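Local coordinates for endoribonuclease L-PSP/chorismate mutase-like domain-containing protein (Shewanella oneidensis, PDB 2OTM) that is of unknown function but belongs to the YjgF/chorismate mutase-like family of putative endoribonucleases and assembles from three copies of the chain, at residues 92-97 / 149-154; 48-53 / 142-147. All coordinates share one frame; numbering follows the deposited sequence.

In the fold
Both contacts use the strand 146-153, the middle one of the five-stranded sheet, and their centres lie about 22 Å apart on opposite sides of the centre of the chain. Interaction 1 (92-97 with 149-154) is the buried antiparallel pairing of that strand with the neighbouring strand 92-100, and residues on one of its faces meet both other subunits. Interaction 2 (48-53 with 142-147) is partly buried and fastens the turn leading into the same strand to the second strand of the hairpin 45-46/49-50 and the loop that follows it. A bound calcium ion lies about 4 Å from the side chain of Glu97 in interaction 1, whereas a sodium ion is about 8 Å from the side chain of Tyr52 in interaction 2.

Interaction 1 of 2, residues 92-97 / 149-154; sequences QIYRLE and YLFAEL
Glu153 OE1 takes a hydrogen bond of 2.6 Å from Gln92 NE2. The amide reaches the carboxylate on its anti side and out of its plane, the two flat groups being turned 47° apart. Gln92 can do this because CG stands between the backbone N and the carbonyl carbon (chi1 50°) and the chain then runs out extended; its NE2 also binds Ile32 O of the second subunit, so one amide nitrogen joins two chains. Beneath this pair, Glu153 N bonds Gln92 O at 2.8 Å.

Further along, Tyr94 and Arg95 both face Phe151, a classic beta bulge within this antiparallel pairing of two sheet strands. Phe151 O receives weak bonds from both Tyr94 N and Arg95 N, while Phe151 N returns a bond of 3.0 Å to Arg95 O. At the bulge Phe151 CB lies over one face of the Tyr94 ring, 3.9 Å from its centroid, in a CH-pi contact. Beyond it the pairing is regular: Leu96 faces Leu150 in a non-hydrogen-bonded pair, and Glu97 N and O both bond the backbone of Tyr149.

A flat, apolar phenylalanine suits position 151: its ring lies alongside the aliphatic part of Arg95, with CD1 3.6 Å from Arg95 CG, and Glu97 CD comes 3.5 Å from CE1. Arg95 NE meets Glu97 OE2 at 2.9 Å in a salt bridge lying in the guanidinium plane, which pairs these buried charges. On the other face Leu96 CD1 meets Leu150 CD2; Ile93 and Leu150 pack on helices 62-84 and 109-124, Leu96 on 109-124, and the small Ala152 against Ile90.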
ATOM      1  N   GLN B  92     -12.801 -14.993   3.425  1.00 22.87           N
ATOM      2  CA  GLN B  92     -12.830 -14.086   2.277  1.00 23.03           C
ATOM      3  C   GLN B  92     -11.443 -13.642   1.928  1.00 21.05           C
ATOM      4  O   GLN B  92     -10.612 -13.511   2.796  1.00 21.87           O
ATOM      5  CB  GLN B  92     -13.670 -12.816   2.558  1.00 25.12           C
ATOM      6  CG  GLN B  92     -13.333 -12.096   3.849  1.00 34.02           C
ATOM      7  CD  GLN B  92     -13.938 -10.671   3.940  1.00 36.16           C
ATOM      8  OE1 GLN B  92     -14.430 -10.109   2.948  1.00 38.59           O
ATOM      9  NE2 GLN B  92     -13.884 -10.092   5.133  1.00 21.25           N
ATOM     10  N   ILE B  93     -11.206 -13.443   0.645  1.00 21.46           N
ATOM     11  CA  ILE B  93     -10.054 -12.701   0.163  1.00 20.60           C
ATOM     12  C   ILE B  93     -10.564 -11.294   0.040  1.00 21.10           C
ATOM     13  O   ILE B  93     -11.240 -10.984  -0.941  1.00 22.77           O
ATOM     14  CB  ILE B  93      -9.592 -13.144  -1.241  1.00 23.23           C
ATOM     15  CG1 ILE B  93      -9.347 -14.658  -1.319  1.00 27.97           C
ATOM     16  CG2 ILE B  93      -8.321 -12.344  -1.638  1.00 17.63           C
ATOM     17  CD1 ILE B  93      -8.194 -15.085  -0.579  1.00 26.93           C
ATOM     18  N   TYR B  94     -10.348 -10.477   1.068  1.00 19.02           N
ATOM     19  CA  TYR B  94     -11.006  -9.173   1.136  1.00 20.71           C
ATOM     20  C   TYR B  94     -10.256  -8.067   0.387  1.00 19.61           C
ATOM     21  O   TYR B  94     -10.826  -6.996   0.141  1.00 20.29           O
ATOM     22  CB  TYR B  94     -11.260  -8.718   2.582  1.00 20.48           C
ATOM     23  CG  TYR B  94     -10.040  -8.565   3.438  1.00 23.64           C
ATOM     24  CD1 TYR B  94      -9.356  -7.366   3.478  1.00 26.64           C
ATOM     25  CD2 TYR B  94      -9.576  -9.613   4.229  1.00 25.54           C
ATOM     26  CE1 TYR B  94      -8.244  -7.199   4.271  1.00 22.90           C
ATOM     27  CE2 TYR B  94      -8.417  -9.449   5.022  1.00 23.08           C
ATOM     28  CZ  TYR B  94      -7.793  -8.232   5.044  1.00 25.65           C
ATOM     29  OH  TYR B  94      -6.696  -8.022   5.797  1.00 25.78           O
ATOM     30  N   ARG B  95      -8.988  -8.310   0.049  1.00 20.44           N
ATOM     31  CA  ARG B  95      -8.172  -7.274  -0.586  1.00 20.30           C
ATOM     32  C   ARG B  95      -7.112  -7.866  -1.502  1.00 19.15           C
ATOM     33  O   ARG B  95      -6.459  -8.857  -1.169  1.00 20.06           O
ATOM     34  CB  ARG B  95      -7.501  -6.447   0.496  1.00 21.46           C
ATOM     35  CG  ARG B  95      -6.645  -5.287   0.029  1.00 28.20           C
ATOM     36  CD  ARG B  95      -7.501  -4.141  -0.249  1.00 25.79           C
ATOM     37  NE  ARG B  95      -6.836  -2.863  -0.083  1.00 27.82           N
ATOM     38  CZ  ARG B  95      -7.491  -1.703  -0.099  1.00 27.10           C
ATOM     39  NH1 ARG B  95      -8.794  -1.699  -0.289  1.00 26.85           N
ATOM     40  NH2 ARG B  95      -6.852  -0.561   0.064  1.00 28.02           N
ATOM     41  N   LEU B  96      -6.993  -7.266  -2.686  1.00 17.97           N
ATOM     42  CA  LEU B  96      -5.944  -7.548  -3.665  1.00 17.86           C
ATOM     43  C   LEU B  96      -5.165  -6.254  -3.843  1.00 19.32           C
ATOM     44  O   LEU B  96      -5.779  -5.215  -4.026  1.00 19.13           O
ATOM     45  CB  LEU B  96      -6.579  -7.900  -5.001  1.00 19.46           C
ATOM     46  CG  LEU B  96      -5.751  -7.785  -6.285  1.00 21.89           C
ATOM     47  CD1 LEU B  96      -4.570  -8.775  -6.206  1.00 17.06           C
ATOM     48  CD2 LEU B  96      -6.647  -8.002  -7.533  1.00 21.51           C
ATOM     49  N   GLU B  97      -3.829  -6.302  -3.788  1.00 19.11           N
ATOM     50  CA  GLU B  97      -3.007  -5.121  -4.091  1.00 19.74           C
ATOM     51  C   GLU B  97      -1.982  -5.554  -5.136  1.00 20.51           C
ATOM     52  O   GLU B  97      -1.230  -6.500  -4.933  1.00 22.58           O
ATOM     53  CB  GLU B  97      -2.401  -4.470  -2.827  1.00 21.09           C
ATOM     54  CG  GLU B  97      -3.504  -4.107  -1.783  1.00 21.19           C
ATOM     55  CD  GLU B  97      -3.050  -3.436  -0.506  1.00 25.99           C
ATOM     56  OE1 GLU B  97      -1.830  -3.297  -0.226  1.00 25.44           O
ATOM     57  OE2 GLU B  97      -3.962  -3.046   0.258  1.00 27.46           O
ATOM     58  N   TYR B 149      -0.224  -9.043  -4.153  1.00 19.11           N
ATOM     59  CA  TYR B 149      -0.343  -9.270  -2.729  1.00 19.38           C
ATOM     60  C   TYR B 149      -1.810  -9.544  -2.420  1.00 20.36           C
ATOM     61  O   TYR B 149      -2.695  -8.822  -2.880  1.00 19.95           O
ATOM     62  CB  TYR B 149       0.064  -8.026  -1.937  1.00 19.40           C
ATOM     63  CG  TYR B 149       1.488  -7.597  -2.119  1.00 19.30           C
ATOM     64  CD1 TYR B 149       1.898  -6.898  -3.249  1.00 22.11           C
ATOM     65  CD2 TYR B 149       2.420  -7.829  -1.124  1.00 20.84           C
ATOM     66  CE1 TYR B 149       3.229  -6.495  -3.401  1.00 26.85           C
ATOM     67  CE2 TYR B 149       3.767  -7.440  -1.266  1.00 19.71           C
ATOM     68  CZ  TYR B 149       4.157  -6.773  -2.418  1.00 23.14           C
ATOM     69  OH  TYR B 149       5.465  -6.371  -2.524  1.00 21.40           O
ATOM     70  N   LEU B 150      -2.063 -10.561  -1.615  1.00 20.76           N
ATOM     71  CA  LEU B 150      -3.421 -10.924  -1.199  1.00 19.13           C
ATOM     72  C   LEU B 150      -3.554 -10.815   0.317  1.00 20.08           C
ATOM     73  O   LEU B 150      -2.585 -10.975   1.047  1.00 18.50           O
ATOM     74  CB  LEU B 150      -3.756 -12.340  -1.613  1.00 19.43           C
ATOM     75  CG  LEU B 150      -3.810 -12.652  -3.109  1.00 22.73           C
ATOM     76  CD1 LEU B 150      -4.269 -14.063  -3.306  1.00 22.49           C
ATOM     77  CD2 LEU B 150      -4.718 -11.695  -3.840  1.00 19.95           C
ATOM     78  N   PHE B 151      -4.773 -10.515   0.750  1.00 20.24           N
ATOM     79  CA  PHE B 151      -5.133 -10.386   2.147  1.00 19.64           C
ATOM     80  C   PHE B 151      -6.422 -11.203   2.341  1.00 20.94           C
ATOM     81  O   PHE B 151      -7.398 -11.016   1.597  1.00 22.85           O
ATOM     82  CB  PHE B 151      -5.430  -8.945   2.485  1.00 22.02           C
ATOM     83  CG  PHE B 151      -4.275  -7.993   2.252  1.00 21.33           C
ATOM     84  CD1 PHE B 151      -3.980  -7.542   0.982  1.00 24.42           C
ATOM     85  CD2 PHE B 151      -3.516  -7.552   3.294  1.00 24.37           C
ATOM     86  CE1 PHE B 151      -2.932  -6.682   0.756  1.00 28.23           C
ATOM     87  CE2 PHE B 151      -2.456  -6.669   3.076  1.00 28.06           C
ATOM     88  CZ  PHE B 151      -2.173  -6.248   1.812  1.00 27.47           C
ATOM     89  N   ALA B 152      -6.406 -12.104   3.323  1.00 20.96           N
ATOM     90  CA  ALA B 152      -7.474 -13.062   3.541  1.00 20.49           C
ATOM     91  C   ALA B 152      -7.902 -13.018   4.985  1.00 20.01           C
ATOM     92  O   ALA B 152      -7.085 -12.779   5.874  1.00 22.55           O
ATOM     93  CB  ALA B 152      -7.039 -14.475   3.173  1.00 19.32           C
ATOM     94  N   GLU B 153      -9.185 -13.265   5.200  1.00 20.00           N
ATOM     95  CA  GLU B 153      -9.772 -13.418   6.528  1.00 19.34           C
ATOM     96  C   GLU B 153      -9.957 -14.894   6.818  1.00 21.38           C
ATOM     97  O   GLU B 153     -10.496 -15.624   5.986  1.00 21.57           O
ATOM     98  CB  GLU B 153     -11.143 -12.721   6.601  1.00 22.40           C
ATOM     99  CG  GLU B 153     -11.696 -12.676   7.996  1.00 23.65           C
ATOM    100  CD  GLU B 153     -13.104 -12.110   8.103  1.00 28.14           C
ATOM    101  OE1 GLU B 153     -13.741 -11.800   7.079  1.00 28.59           O
ATOM    102  OE2 GLU B 153     -13.571 -12.018   9.250  1.00 30.49           O
ATOM    103  N   LEU B 154      -9.487 -15.325   7.980  1.00 21.98           N
ATOM    104  CA  LEU B 154      -9.636 -16.703   8.437  1.00 26.26           C
ATOM    105  C   LEU B 154     -10.668 -16.761   9.557  1.00 30.72           C
ATOM    106  O   LEU B 154     -11.087 -17.847   9.970  1.00 31.28           O
ATOM    107  CB  LEU B 154      -8.313 -17.209   8.985  1.00 29.10           C
ATOM    108  CG  LEU B 154      -7.111 -17.133   8.043  1.00 29.99           C
ATOM    109  CD1 LEU B 154      -5.862 -17.323   8.880  1.00 38.53           C
ATOM    110  CD2 LEU B 154      -7.225 -18.157   6.921  1.00 37.66           C
ATOM    111  OXT LEU B 154     -11.065 -15.709  10.084  1.00 31.75           O
TER

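Interaction 2 of 2, residues 48-53 / 142-147; sequences GKLLYQ and LNSLCL
Leu50 and Leu142 meet at a slant, CD2 of Leu50 lying 3.5 Å from CB of Leu142. With its CG anti to the backbone N (chi1 -177°), Leu50 has CD2 wedged against Leu142 and also near Ser144 CB, while CD1 comes within 3.9 Å of Ser144 OG. The hydroxyl itself is turned back along its own segment and donates to Cys146 O at 2.7 Å, so a small polar residue fits beside the leucine with its proton already used.

Next to this pair, Tyr52 and Leu145 touch at the roots of their side chains, CB to CB at 3.8 Å, and the tyrosine ring runs on away from the turn. Tyr52 O accepts the backbone hydrogen bond from Leu145 N at 3.0 Å.

Gln53 is extended beyond CG along the more exposed side. Its NE2 folds back to Leu50 O, and its OE1 accepts from a water, to which Asn143 ND2 gives in one of that residue's two conformers. A single backbone bridge pairs Gln53 with Ser144, and Gln53 CA also lies 3.0 Å from Asn143 O in a CA-H...O contact.

The contact thus joins the hairpin's outgoing end to the turn before strand 146-153, with Ala67 and Ala68 of helix 62-84 covering Tyr52, Ala68 also touching Leu145, and Tyr45 of strand 45-46 packing on both Leu50 and Leu142.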
ATOM      1  N   GLY B  48       9.139 -22.572 -11.819  1.00 34.24           N
ATOM      2  CA  GLY B  48      10.322 -21.912 -11.299  1.00 33.49           C
ATOM      3  C   GLY B  48      10.905 -20.825 -12.176  1.00 33.05           C
ATOM      4  O   GLY B  48      11.938 -20.255 -11.828  1.00 34.24           O
ATOM      5  N   LYS B  49      10.258 -20.526 -13.309  1.00 28.71           N
ATOM      6  CA  LYS B  49      10.739 -19.474 -14.213  1.00 28.47           C
ATOM      7  C   LYS B  49       9.848 -18.236 -14.127  1.00 25.10           C
ATOM      8  O   LYS B  49       8.645 -18.350 -14.202  1.00 23.75           O
ATOM      9  CB  LYS B  49      10.744 -19.983 -15.649  1.00 29.67           C
ATOM     10  CG  LYS B  49      11.830 -21.035 -15.922  1.00 37.23           C
ATOM     11  N   LEU B  50      10.453 -17.063 -14.004  1.00 25.01           N
ATOM     12  CA  LEU B  50       9.712 -15.808 -13.997  1.00 22.07           C
ATOM     13  C   LEU B  50       9.326 -15.534 -15.430  1.00 24.03           C
ATOM     14  O   LEU B  50      10.169 -15.245 -16.269  1.00 22.72           O
ATOM     15  CB  LEU B  50      10.554 -14.673 -13.425  1.00 23.98           C
ATOM     16  CG  LEU B  50       9.823 -13.345 -13.307  1.00 23.20           C
ATOM     17  CD1 LEU B  50       8.590 -13.530 -12.457  1.00 20.90           C
ATOM     18  CD2 LEU B  50      10.763 -12.261 -12.747  1.00 20.86           C
ATOM     19  N   LEU B  51       8.045 -15.669 -15.725  1.00 20.40           N
ATOM     20  CA  LEU B  51       7.606 -15.758 -17.104  1.00 23.33           C
ATOM     21  C   LEU B  51       7.487 -14.415 -17.805  1.00 23.42           C
ATOM     22  O   LEU B  51       7.591 -14.359 -19.024  1.00 25.04           O
ATOM     23  CB  LEU B  51       6.308 -16.528 -17.173  1.00 24.40           C
ATOM     24  CG  LEU B  51       6.129 -17.581 -18.245  1.00 35.76           C
ATOM     25  CD1 LEU B  51       7.233 -18.651 -18.133  1.00 40.23           C
ATOM     26  CD2 LEU B  51       4.749 -18.200 -18.063  1.00 32.73           C
ATOM     27  N   TYR B  52       7.292 -13.354 -17.036  1.00 21.64           N
ATOM     28  CA  TYR B  52       7.084 -12.005 -17.574  1.00 20.55           C
ATOM     29  C   TYR B  52       8.043 -11.015 -16.945  1.00 21.53           C
ATOM     30  O   TYR B  52       7.961 -10.717 -15.752  1.00 23.25           O
ATOM     31  CB  TYR B  52       5.671 -11.556 -17.303  1.00 19.73           C
ATOM     32  CG  TYR B  52       4.633 -12.470 -17.893  1.00 17.34           C
ATOM     33  CD1 TYR B  52       4.175 -12.270 -19.172  1.00 18.61           C
ATOM     34  CD2 TYR B  52       4.128 -13.527 -17.182  1.00 20.83           C
ATOM     35  CE1 TYR B  52       3.210 -13.093 -19.726  1.00 22.70           C
ATOM     36  CE2 TYR B  52       3.166 -14.384 -17.736  1.00 19.79           C
ATOM     37  CZ  TYR B  52       2.710 -14.144 -18.996  1.00 24.51           C
ATOM     38  OH  TYR B  52       1.762 -14.969 -19.563  1.00 21.92           O
ATOM     39  N   GLN B  53       8.962 -10.537 -17.764  1.00 19.80           N
ATOM     40  CA  GLN B  53       9.952  -9.576 -17.323  1.00 19.34           C
ATOM     41  C   GLN B  53      10.025  -8.425 -18.282  1.00 19.51           C
ATOM     42  O   GLN B  53      10.512  -8.565 -19.403  1.00 22.06           O
ATOM     43  CB  GLN B  53      11.312 -10.233 -17.250  1.00 19.39           C
ATOM     44  CG  GLN B  53      11.387 -11.383 -16.274  1.00 26.20           C
ATOM     45  CD  GLN B  53      12.715 -12.091 -16.361  1.00 29.77           C
ATOM     46  OE1 GLN B  53      13.749 -11.491 -16.154  1.00 36.32           O
ATOM     47  NE2 GLN B  53      12.683 -13.377 -16.624  1.00 31.27           N
ATOM     48  N   LEU B 142      13.408  -8.291  -9.791  1.00 19.50           N
ATOM     49  CA  LEU B 142      13.641  -9.277 -10.840  1.00 20.68           C
ATOM     50  C   LEU B 142      13.174  -8.786 -12.222  1.00 20.96           C
ATOM     51  O   LEU B 142      13.027  -9.591 -13.129  1.00 20.67           O
ATOM     52  CB  LEU B 142      12.954 -10.624 -10.492  1.00 22.39           C
ATOM     53  CG  LEU B 142      13.285 -11.301  -9.133  1.00 25.24           C
ATOM     54  CD1 LEU B 142      12.502 -12.593  -8.928  1.00 27.40           C
ATOM     55  CD2 LEU B 142      14.752 -11.601  -9.045  1.00 28.19           C
ATOM     56  N   ASN B 143      12.942  -7.480 -12.374  1.00 21.07           N
ATOM     57  CA  ASN B 143      12.348  -6.947 -13.586  0.70 21.08           C
ATOM     58  C   ASN B 143      11.022  -7.591 -13.940  1.00 21.06           C
ATOM     59  O   ASN B 143      10.630  -7.629 -15.131  1.00 19.76           O
ATOM     60  CB  ASN B 143      13.326  -7.053 -14.752  0.70 22.56           C
ATOM     61  CG  ASN B 143      12.895  -6.252 -15.966  0.70 24.11           C
ATOM     62  OD1 ASN B 143      12.266  -5.181 -15.857  0.70 25.25           O
ATOM     63  ND2 ASN B 143      13.235  -6.770 -17.150  0.70 21.33           N
ATOM     64  N   SER B 144      10.308  -8.066 -12.919  1.00 18.68           N
ATOM     65  CA  SER B 144       8.998  -8.643 -13.117  1.00 19.02           C
ATOM     66  C   SER B 144       8.026  -7.639 -13.722  1.00 20.89           C
ATOM     67  O   SER B 144       8.050  -6.456 -13.419  1.00 20.23           O
ATOM     68  CB  SER B 144       8.434  -9.153 -11.794  1.00 18.99           C
ATOM     69  OG  SER B 144       7.227  -9.900 -11.973  1.00 19.35           O
ATOM     70  N   LEU B 145       7.132  -8.108 -14.580  1.00 19.54           N
ATOM     71  CA  LEU B 145       6.072  -7.244 -15.082  1.00 17.46           C
ATOM     72  C   LEU B 145       5.101  -6.856 -13.970  1.00 20.08           C
ATOM     73  O   LEU B 145       4.550  -5.756 -13.978  1.00 19.57           O
ATOM     74  CB  LEU B 145       5.325  -7.935 -16.198  1.00 19.54           C
ATOM     75  CG  LEU B 145       4.084  -7.250 -16.736  1.00 17.63           C
ATOM     76  CD1 LEU B 145       4.467  -5.917 -17.394  1.00 18.72           C
ATOM     77  CD2 LEU B 145       3.494  -8.223 -17.712  1.00 17.37           C
ATOM     78  N   CYS B 146       4.902  -7.751 -13.004  1.00 20.38           N
ATOM     79  CA  CYS B 146       3.930  -7.494 -11.976  1.00 21.21           C
ATOM     80  C   CYS B 146       4.243  -8.168 -10.660  1.00 22.41           C
ATOM     81  O   CYS B 146       5.062  -9.094 -10.579  1.00 21.54           O
ATOM     82  CB  CYS B 146       2.538  -7.925 -12.443  1.00 20.25           C
ATOM     83  SG  CYS B 146       2.311  -9.723 -12.676  1.00 25.20           S
ATOM     84  N   LEU B 147       3.568  -7.678  -9.639  1.00 20.09           N
ATOM     85  CA  LEU B 147       3.634  -8.255  -8.307  1.00 20.34           C
ATOM     86  C   LEU B 147       2.236  -8.205  -7.704  1.00 19.37           C
ATOM     87  O   LEU B 147       1.542  -7.168  -7.797  1.00 21.78           O
ATOM     88  CB  LEU B 147       4.630  -7.412  -7.513  1.00 23.27           C
ATOM     89  CG  LEU B 147       5.462  -7.818  -6.322  1.00 33.22           C
ATOM     90  CD1 LEU B 147       6.243  -9.098  -6.528  1.00 30.59           C
ATOM     91  CD2 LEU B 147       6.405  -6.626  -6.047  1.00 31.05           C
TER
HETATM   92  O   HOH W   1      14.769  -9.108 -17.456  1.00 40.62           O